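Local atomic coordinates of type II restriction enzyme AgeI (PDB entry 5DWB), a protein that recognises the double-stranded DNA sequence 5'-ACCGGT-3' and cuts each strand after its first adenine, leaving fragments with 5'-phosphates. Residues Tyr240-Ser245 / Ile257-Phe262; Thr128-Ala133 / Arg183-Glu188. One frame throughout, in Å; residues are numbered along the deposited sequence.

In AgeI, whose family belongs to the PDDEXK nuclease clan, contact 1 lies at one edge of the mixed sheet and contact 2 against its middle strands 159-168 and 191-196; they share no helix or strand. Both are partly buried. The centre of contact 1, where outermost strand 257-259 and the chain beyond it meet the loop leaving strand 236-239, is about 11 Å from the centre of the chain. The centre of contact 2, joining the ends of helices 122-130 and 179-186, is about 22 Å from it, nearer the surface. Neither has a hydrogen bond between its segments. A T-shaped aromatic pair, and methyls packed on backbone oxygens and on one another, make contact 1; methionine, valine and a glutamate meet in contact 2.

Contact 1 of 2, residues Tyr240-Ser245 / Ile257-Phe262; sequences YNLRTS and IYVSGF
One face of the Tyr240 ring receives the edge of Phe262, while the carbonyl O of Gly261 lies at the tyrosine's edge, close to its plane. The aromatic pair is T-shaped, with planes at 81° and centroids 5.2 Å apart, and the approach is offset toward the rim: Phe262 CD1 comes 3.8 Å from Tyr240 CD1. Phe262 reaches this face with its CG anti to the backbone N (chi1 -164°). The Ser260 carbonyl O approaches the tyrosine ring obliquely and also takes a CA-H...O contact from Tyr240 CA, at 3.5 Å to that O. Ser260 OG, near the same ring, is hydrogen-bonded to the O of Gly261.

Farther along, Val259 points both its methyls at the type I turn Asn241-Thr244. CG1 touches the O of Asn241 at 3.2 Å, and CG2 lies 3.3 Å from the O of Thr244. The methyl Thr244 CG2 meets Val259 CG2 at 3.7 Å and, more loosely, Ile257 CG2; Leu242 CD2 rests beside the Ser260 carbonyl. Within the turn, Asn241 OD1 accepts from Arg243 N at 2.9 Å, an Asx turn whose donor stands above the carbonyl plane. Asn241 ND2 bonds to the O of Asp198.

The start of the connection between parallel neighbours 236-239 and 257-259 folds back here on the second strand and the residues after it. Helices 63-78 and 84-108 flank the aromatic pair through Pro63 and Leu100. Polar ends turn to other partners, Tyr240 OH to Tyr104 and Thr244 OG1 to Asp198. Across the contact itself, then, cohesion comes from van der Waals packing, the aromatic pair and the CA-H...O contact, while hydrogen bonds within the turn and to neighbouring residues probably help to hold the turn in shape.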
ATOM      1  N   TYR A 240     -18.253   7.765   1.798  1.00 20.28           N
ATOM      2  CA  TYR A 240     -18.906   8.441   2.912  1.00 19.99           C
ATOM      3  C   TYR A 240     -18.191   9.757   3.202  1.00 20.77           C
ATOM      4  O   TYR A 240     -18.299  10.321   4.289  1.00 20.37           O
ATOM      5  CB  TYR A 240     -18.955   7.529   4.143  1.00 19.43           C
ATOM      6  CG  TYR A 240     -19.733   6.269   3.859  1.00 17.84           C
ATOM      7  CD1 TYR A 240     -21.118   6.255   3.927  1.00 17.50           C
ATOM      8  CD2 TYR A 240     -19.084   5.100   3.492  1.00 18.39           C
ATOM      9  CE1 TYR A 240     -21.838   5.107   3.647  1.00 16.60           C
ATOM     10  CE2 TYR A 240     -19.796   3.945   3.208  1.00 18.07           C
ATOM     11  CZ  TYR A 240     -21.170   3.958   3.289  1.00 17.30           C
ATOM     12  OH  TYR A 240     -21.869   2.811   3.010  1.00 18.72           O
ATOM     13  N   ASN A 241     -17.466  10.239   2.196  1.00 21.48           N
ATOM     14  CA  ASN A 241     -16.998  11.615   2.176  1.00 21.11           C
ATOM     15  C   ASN A 241     -18.000  12.449   1.397  1.00 23.59           C
ATOM     16  O   ASN A 241     -18.234  12.206   0.214  1.00 25.51           O
ATOM     17  CB  ASN A 241     -15.606  11.708   1.547  1.00 19.73           C
ATOM     18  CG  ASN A 241     -14.957  13.060   1.755  1.00 20.23           C
ATOM     19  OD1 ASN A 241     -15.636  14.071   1.920  1.00 21.03           O
ATOM     20  ND2 ASN A 241     -13.631  13.083   1.761  1.00 20.76           N
ATOM     21  N   LEU A 242     -18.589  13.438   2.056  1.00 23.63           N
ATOM     22  CA  LEU A 242     -19.634  14.236   1.432  1.00 21.98           C
ATOM     23  C   LEU A 242     -19.076  15.159   0.349  1.00 21.48           C
ATOM     24  O   LEU A 242     -19.832  15.672  -0.476  1.00 22.26           O
ATOM     25  CB  LEU A 242     -20.385  15.051   2.488  1.00 21.53           C
ATOM     26  CG  LEU A 242     -21.144  14.257   3.559  1.00 22.02           C
ATOM     27  CD1 LEU A 242     -21.980  15.187   4.412  1.00 22.71           C
ATOM     28  CD2 LEU A 242     -22.030  13.189   2.928  1.00 21.17           C
ATOM     29  N   ARG A 243     -17.758  15.348   0.332  1.00 20.32           N
ATOM     30  CA  ARG A 243     -17.135  16.215  -0.670  1.00 21.91           C
ATOM     31  C   ARG A 243     -16.779  15.436  -1.922  1.00 24.69           C
ATOM     32  O   ARG A 243     -16.413  16.020  -2.944  1.00 27.59           O
ATOM     33  CB  ARG A 243     -15.890  16.902  -0.112  1.00 20.47           C
ATOM     34  CG  ARG A 243     -16.172  17.892   1.006  1.00 19.99           C
ATOM     35  CD  ARG A 243     -14.893  18.562   1.477  1.00 20.50           C
ATOM     36  NE  ARG A 243     -15.124  19.332   2.692  1.00 22.52           N
ATOM     37  CZ  ARG A 243     -14.980  18.831   3.915  1.00 21.45           C
ATOM     38  NH1 ARG A 243     -14.620  17.567   4.067  1.00 21.77           N
ATOM     39  NH2 ARG A 243     -15.204  19.582   4.982  1.00 21.53           N
ATOM     40  N   THR A 244     -16.888  14.113  -1.832  1.00 23.05           N
ATOM     41  CA  THR A 244     -16.704  13.242  -2.985  1.00 21.30           C
ATOM     42  C   THR A 244     -17.750  13.549  -4.041  1.00 22.50           C
ATOM     43  O   THR A 244     -18.941  13.621  -3.748  1.00 24.06           O
ATOM     44  CB  THR A 244     -16.800  11.745  -2.606  1.00 20.27           C
ATOM     45  OG1 THR A 244     -15.776  11.416  -1.661  1.00 19.22           O
ATOM     46  CG2 THR A 244     -16.633  10.870  -3.838  1.00 20.19           C
ATOM     47  N   SER A 245     -17.302  13.760  -5.270  1.00 22.26           N
ATOM     48  CA  SER A 245     -18.234  13.992  -6.356  1.00 22.97           C
ATOM     49  C   SER A 245     -18.775  12.661  -6.848  1.00 23.71           C
ATOM     50  O   SER A 245     -18.006  11.801  -7.281  1.00 24.21           O
ATOM     51  CB  SER A 245     -17.560  14.754  -7.500  1.00 24.09           C
ATOM     52  OG  SER A 245     -17.088  16.020  -7.070  1.00 24.31           O
ATOM     53  N   ILE A 257     -20.139   5.890  -8.800  1.00 28.49           N
ATOM     54  CA  ILE A 257     -19.670   6.270  -7.472  1.00 26.63           C
ATOM     55  C   ILE A 257     -20.808   6.971  -6.737  1.00 26.19           C
ATOM     56  O   ILE A 257     -21.310   8.003  -7.185  1.00 26.21           O
ATOM     57  CB  ILE A 257     -18.438   7.199  -7.524  1.00 24.88           C
ATOM     58  CG1 ILE A 257     -17.223   6.462  -8.084  1.00 24.00           C
ATOM     59  CG2 ILE A 257     -18.117   7.728  -6.139  1.00 23.37           C
ATOM     60  CD1 ILE A 257     -16.017   7.360  -8.312  1.00 23.52           C
ATOM     61  N   TYR A 258     -21.213   6.396  -5.612  1.00 25.77           N
ATOM     62  CA  TYR A 258     -22.309   6.931  -4.816  1.00 26.80           C
ATOM     63  C   TYR A 258     -21.769   7.613  -3.566  1.00 26.58           C
ATOM     64  O   TYR A 258     -20.725   7.226  -3.034  1.00 25.83           O
ATOM     65  CB  TYR A 258     -23.283   5.819  -4.431  1.00 27.96           C
ATOM     66  CG  TYR A 258     -23.877   5.088  -5.613  1.00 30.59           C
ATOM     67  CD1 TYR A 258     -24.948   5.619  -6.317  1.00 33.91           C
ATOM     68  CD2 TYR A 258     -23.357   3.870  -6.032  1.00 31.16           C
ATOM     69  CE1 TYR A 258     -25.496   4.952  -7.403  1.00 35.49           C
ATOM     70  CE2 TYR A 258     -23.896   3.194  -7.119  1.00 32.83           C
ATOM     71  CZ  TYR A 258     -24.966   3.741  -7.799  1.00 34.62           C
ATOM     72  OH  TYR A 258     -25.506   3.079  -8.880  1.00 35.04           O
ATOM     73  N   VAL A 259     -22.464   8.652  -3.117  1.00 26.60           N
ATOM     74  CA  VAL A 259     -22.032   9.408  -1.948  1.00 25.50           C
ATOM     75  C   VAL A 259     -23.199   9.570  -0.978  1.00 26.44           C
ATOM     76  O   VAL A 259     -24.301   9.925  -1.396  1.00 27.72           O
ATOM     77  CB  VAL A 259     -21.471  10.796  -2.350  1.00 22.91           C
ATOM     78  CG1 VAL A 259     -21.047  11.586  -1.126  1.00 21.12           C
ATOM     79  CG2 VAL A 259     -20.300  10.642  -3.312  1.00 23.36           C
ATOM     80  N   SER A 260     -22.977   9.273   0.303  1.00 25.21           N
ATOM     81  CA  SER A 260     -24.032   9.441   1.304  1.00 25.59           C
ATOM     82  C   SER A 260     -23.498   9.603   2.728  1.00 25.57           C
ATOM     83  O   SER A 260     -22.322   9.357   3.003  1.00 25.07           O
ATOM     84  CB  SER A 260     -25.008   8.260   1.271  1.00 24.52           C
ATOM     85  OG  SER A 260     -24.462   7.113   1.898  1.00 23.58           O
ATOM     86  N   GLY A 261     -24.391   9.992   3.633  1.00 25.82           N
ATOM     87  CA  GLY A 261     -24.091   9.992   5.050  1.00 26.76           C
ATOM     88  C   GLY A 261     -24.023   8.557   5.532  1.00 28.84           C
ATOM     89  O   GLY A 261     -24.545   7.653   4.876  1.00 30.06           O
ATOM     90  N   PHE A 262     -23.336   8.335   6.648  1.00 30.06           N
ATOM     91  CA  PHE A 262     -23.182   6.993   7.200  1.00 32.85           C
ATOM     92  C   PHE A 262     -24.408   6.533   7.984  1.00 38.37           C
ATOM     93  O   PHE A 262     -24.892   5.426   7.807  1.00 38.66           O
ATOM     94  CB  PHE A 262     -21.949   6.930   8.097  1.00 29.14           C
ATOM     95  CG  PHE A 262     -21.494   5.537   8.402  1.00 26.82           C
ATOM     96  CD1 PHE A 262     -20.948   4.745   7.410  1.00 26.35           C
ATOM     97  CD2 PHE A 262     -21.589   5.023   9.683  1.00 25.51           C
ATOM     98  CE1 PHE A 262     -20.520   3.468   7.690  1.00 26.29           C
ATOM     99  CE2 PHE A 262     -21.157   3.749   9.967  1.00 24.24           C
ATOM    100  CZ  PHE A 262     -20.624   2.969   8.971  1.00 24.18           C
TER

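Contact 2 of 2, residues Thr128-Ala133 / Arg183-Glu188; sequences TRMGVA and RIMMGE
Met130 and Val132 bracket the glycine turn that ends helix 122-130 and face helix 179-186, with Val132 CA 7.2 Å from Met185 CA. That turn is a Schellman motif: Gly131 is the C-prime residue, with a positive phi of 86°, and Val132 follows it with its side chain directed at the other helix.

Two methionines meet on the side nearer the sheet, Met130 SD lying 4.1 Å from Met185 CE. Both chains run extended through chi2 and bend at chi3, and they pass obliquely; strand 159-168 lies alongside, Val161 touching Met130 and His166 touching Met185. Val132 uses its CG1 methyl, which lies loosely against Ile184 CG2 and more closely against Glu188.

The carboxylate of Glu188 has its charged partners outside the two segments: OE2 forms a salt bridge with Arg135 and OE1 one with Arg152, which also donates to the O of Met130. These bonds probably favour the charged carboxylate and hold its rotation. The chain behind it bends at chi2 (-89°) and slides past the valine, Glu188 CG reaching Val132 CG1 at 3.8 Å.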
ATOM      1  N   THR A 128     -13.682 -19.671  -0.617  1.00 34.86           N
ATOM      2  CA  THR A 128     -14.058 -21.025  -1.008  1.00 35.90           C
ATOM      3  C   THR A 128     -15.561 -21.124  -1.268  1.00 35.82           C
ATOM      4  O   THR A 128     -15.989 -21.702  -2.268  1.00 37.42           O
ATOM      5  CB  THR A 128     -13.673 -22.061   0.061  1.00 34.82           C
ATOM      6  OG1 THR A 128     -12.278 -21.943   0.371  1.00 35.33           O
ATOM      7  CG2 THR A 128     -13.967 -23.468  -0.443  1.00 33.15           C
ATOM      8  N   ARG A 129     -16.357 -20.548  -0.369  1.00 33.40           N
ATOM      9  CA  ARG A 129     -17.808 -20.563  -0.514  1.00 34.50           C
ATOM     10  C   ARG A 129     -18.251 -19.773  -1.742  1.00 36.11           C
ATOM     11  O   ARG A 129     -19.266 -20.098  -2.358  1.00 37.61           O
ATOM     12  CB  ARG A 129     -18.489 -20.009   0.741  1.00 32.85           C
ATOM     13  CG  ARG A 129     -18.355 -20.882   1.983  1.00 31.36           C
ATOM     14  CD  ARG A 129     -19.104 -20.260   3.158  1.00 29.45           C
ATOM     15  NE  ARG A 129     -20.543 -20.187   2.918  1.00 27.70           N
ATOM     16  CZ  ARG A 129     -21.316 -19.190   3.330  1.00 26.60           C
ATOM     17  NH1 ARG A 129     -20.789 -18.161   3.982  1.00 25.03           N
ATOM     18  NH2 ARG A 129     -22.612 -19.208   3.067  1.00 27.23           N
ATOM     19  N   MET A 130     -17.497 -18.728  -2.077  1.00 36.21           N
ATOM     20  CA  MET A 130     -17.743 -17.945  -3.287  1.00 36.31           C
ATOM     21  C   MET A 130     -17.398 -18.742  -4.539  1.00 38.57           C
ATOM     22  O   MET A 130     -17.920 -18.475  -5.625  1.00 38.13           O
ATOM     23  CB  MET A 130     -16.940 -16.643  -3.263  1.00 35.12           C
ATOM     24  CG  MET A 130     -17.715 -15.463  -2.715  1.00 35.27           C
ATOM     25  SD  MET A 130     -16.795 -13.910  -2.666  1.00 40.68           S
ATOM     26  CE  MET A 130     -15.524 -14.296  -1.480  1.00 33.53           C
ATOM     27  N   GLY A 131     -16.474 -19.685  -4.394  1.00 40.89           N
ATOM     28  CA  GLY A 131     -16.097 -20.540  -5.502  1.00 42.51           C
ATOM     29  C   GLY A 131     -15.011 -19.914  -6.359  1.00 43.14           C
ATOM     30  O   GLY A 131     -14.847 -20.273  -7.524  1.00 43.53           O
ATOM     31  N   VAL A 132     -14.283 -18.955  -5.794  1.00 41.22           N
ATOM     32  CA  VAL A 132     -13.235 -18.275  -6.547  1.00 41.84           C
ATOM     33  C   VAL A 132     -11.881 -18.429  -5.857  1.00 44.58           C
ATOM     34  O   VAL A 132     -10.897 -17.819  -6.273  1.00 44.55           O
ATOM     35  CB  VAL A 132     -13.540 -16.768  -6.733  1.00 39.81           C
ATOM     36  CG1 VAL A 132     -14.854 -16.583  -7.468  1.00 39.00           C
ATOM     37  CG2 VAL A 132     -13.591 -16.055  -5.389  1.00 38.85           C
ATOM     38  N   ALA A 133     -11.831 -19.258  -4.817  1.00 46.59           N
ATOM     39  CA  ALA A 133     -10.638 -19.388  -3.981  1.00 48.38           C
ATOM     40  C   ALA A 133      -9.400 -19.770  -4.793  1.00 50.06           C
ATOM     41  O   ALA A 133      -8.288 -19.352  -4.478  1.00 50.72           O
ATOM     42  CB  ALA A 133     -10.877 -20.408  -2.880  1.00 48.46           C
ATOM     43  N   ARG A 183     -12.484  -8.161 -10.155  1.00 31.76           N
ATOM     44  CA  ARG A 183     -12.942  -8.413 -11.514  1.00 32.58           C
ATOM     45  C   ARG A 183     -13.379  -9.861 -11.708  1.00 33.71           C
ATOM     46  O   ARG A 183     -14.358 -10.126 -12.409  1.00 36.31           O
ATOM     47  CB  ARG A 183     -11.857  -8.043 -12.528  1.00 32.92           C
ATOM     48  CG  ARG A 183     -11.634  -6.538 -12.658  1.00 34.62           C
ATOM     49  CD  ARG A 183     -10.723  -6.185 -13.832  1.00 35.29           C
ATOM     50  NE  ARG A 183     -11.347  -6.537 -15.103  1.00 36.29           N
ATOM     51  CZ  ARG A 183     -12.239  -5.778 -15.737  1.00 37.46           C
ATOM     52  NH1 ARG A 183     -12.613  -4.613 -15.221  1.00 36.85           N
ATOM     53  NH2 ARG A 183     -12.760  -6.186 -16.888  1.00 38.72           N
ATOM     54  N   ILE A 184     -12.665 -10.793 -11.089  1.00 31.90           N
ATOM     55  CA  ILE A 184     -13.048 -12.197 -11.168  1.00 33.55           C
ATOM     56  C   ILE A 184     -14.364 -12.443 -10.420  1.00 33.41           C
ATOM     57  O   ILE A 184     -15.222 -13.200 -10.882  1.00 34.15           O
ATOM     58  CB  ILE A 184     -11.940 -13.105 -10.606  1.00 34.78           C
ATOM     59  CG1 ILE A 184     -10.680 -12.978 -11.463  1.00 36.14           C
ATOM     60  CG2 ILE A 184     -12.398 -14.547 -10.560  1.00 35.06           C
ATOM     61  CD1 ILE A 184      -9.426 -13.465 -10.781  1.00 36.51           C
ATOM     62  N   MET A 185     -14.535 -11.766  -9.285  1.00 31.63           N
ATOM     63  CA  MET A 185     -15.769 -11.862  -8.517  1.00 29.95           C
ATOM     64  C   MET A 185     -16.958 -11.379  -9.336  1.00 31.52           C
ATOM     65  O   MET A 185     -18.020 -12.003  -9.341  1.00 31.56           O
ATOM     66  CB  MET A 185     -15.674 -11.053  -7.217  1.00 27.79           C
ATOM     67  CG  MET A 185     -14.847 -11.703  -6.108  1.00 27.63           C
ATOM     68  SD  MET A 185     -14.623 -10.630  -4.667  1.00 33.89           S
ATOM     69  CE  MET A 185     -16.318 -10.150  -4.325  1.00 22.58           C
ATOM     70  N   MET A 186     -16.773 -10.259 -10.026  1.00 31.87           N
ATOM     71  CA  MET A 186     -17.816  -9.704 -10.876  1.00 31.16           C
ATOM     72  C   MET A 186     -18.148 -10.634 -12.041  1.00 31.35           C
ATOM     73  O   MET A 186     -19.283 -10.668 -12.516  1.00 30.78           O
ATOM     74  CB  MET A 186     -17.385  -8.337 -11.404  1.00 30.46           C
ATOM     75  CG  MET A 186     -17.349  -7.239 -10.348  1.00 29.88           C
ATOM     76  SD  MET A 186     -16.641  -5.711 -11.003  1.00 20.18           S
ATOM     77  CE  MET A 186     -18.089  -4.985 -11.772  1.00 13.67           C
ATOM     78  N   GLY A 187     -17.152 -11.390 -12.494  1.00 32.05           N
ATOM     79  CA  GLY A 187     -17.344 -12.330 -13.583  1.00 34.88           C
ATOM     80  C   GLY A 187     -18.137 -13.561 -13.184  1.00 37.30           C
ATOM     81  O   GLY A 187     -18.462 -14.398 -14.021  1.00 40.08           O
ATOM     82  N   GLU A 188     -18.453 -13.662 -11.898  1.00 36.01           N
ATOM     83  CA  GLU A 188     -19.243 -14.766 -11.370  1.00 36.81           C
ATOM     84  C   GLU A 188     -20.658 -14.335 -11.028  1.00 35.84           C
ATOM     85  O   GLU A 188     -21.440 -15.116 -10.497  1.00 36.57           O
ATOM     86  CB  GLU A 188     -18.569 -15.336 -10.126  1.00 38.46           C
ATOM     87  CG  GLU A 188     -17.175 -15.843 -10.392  1.00 40.47           C
ATOM     88  CD  GLU A 188     -17.178 -17.286 -10.813  1.00 43.53           C
ATOM     89  OE1 GLU A 188     -18.283 -17.858 -10.926  1.00 45.27           O
ATOM     90  OE2 GLU A 188     -16.084 -17.843 -11.040  1.00 44.49           O
TER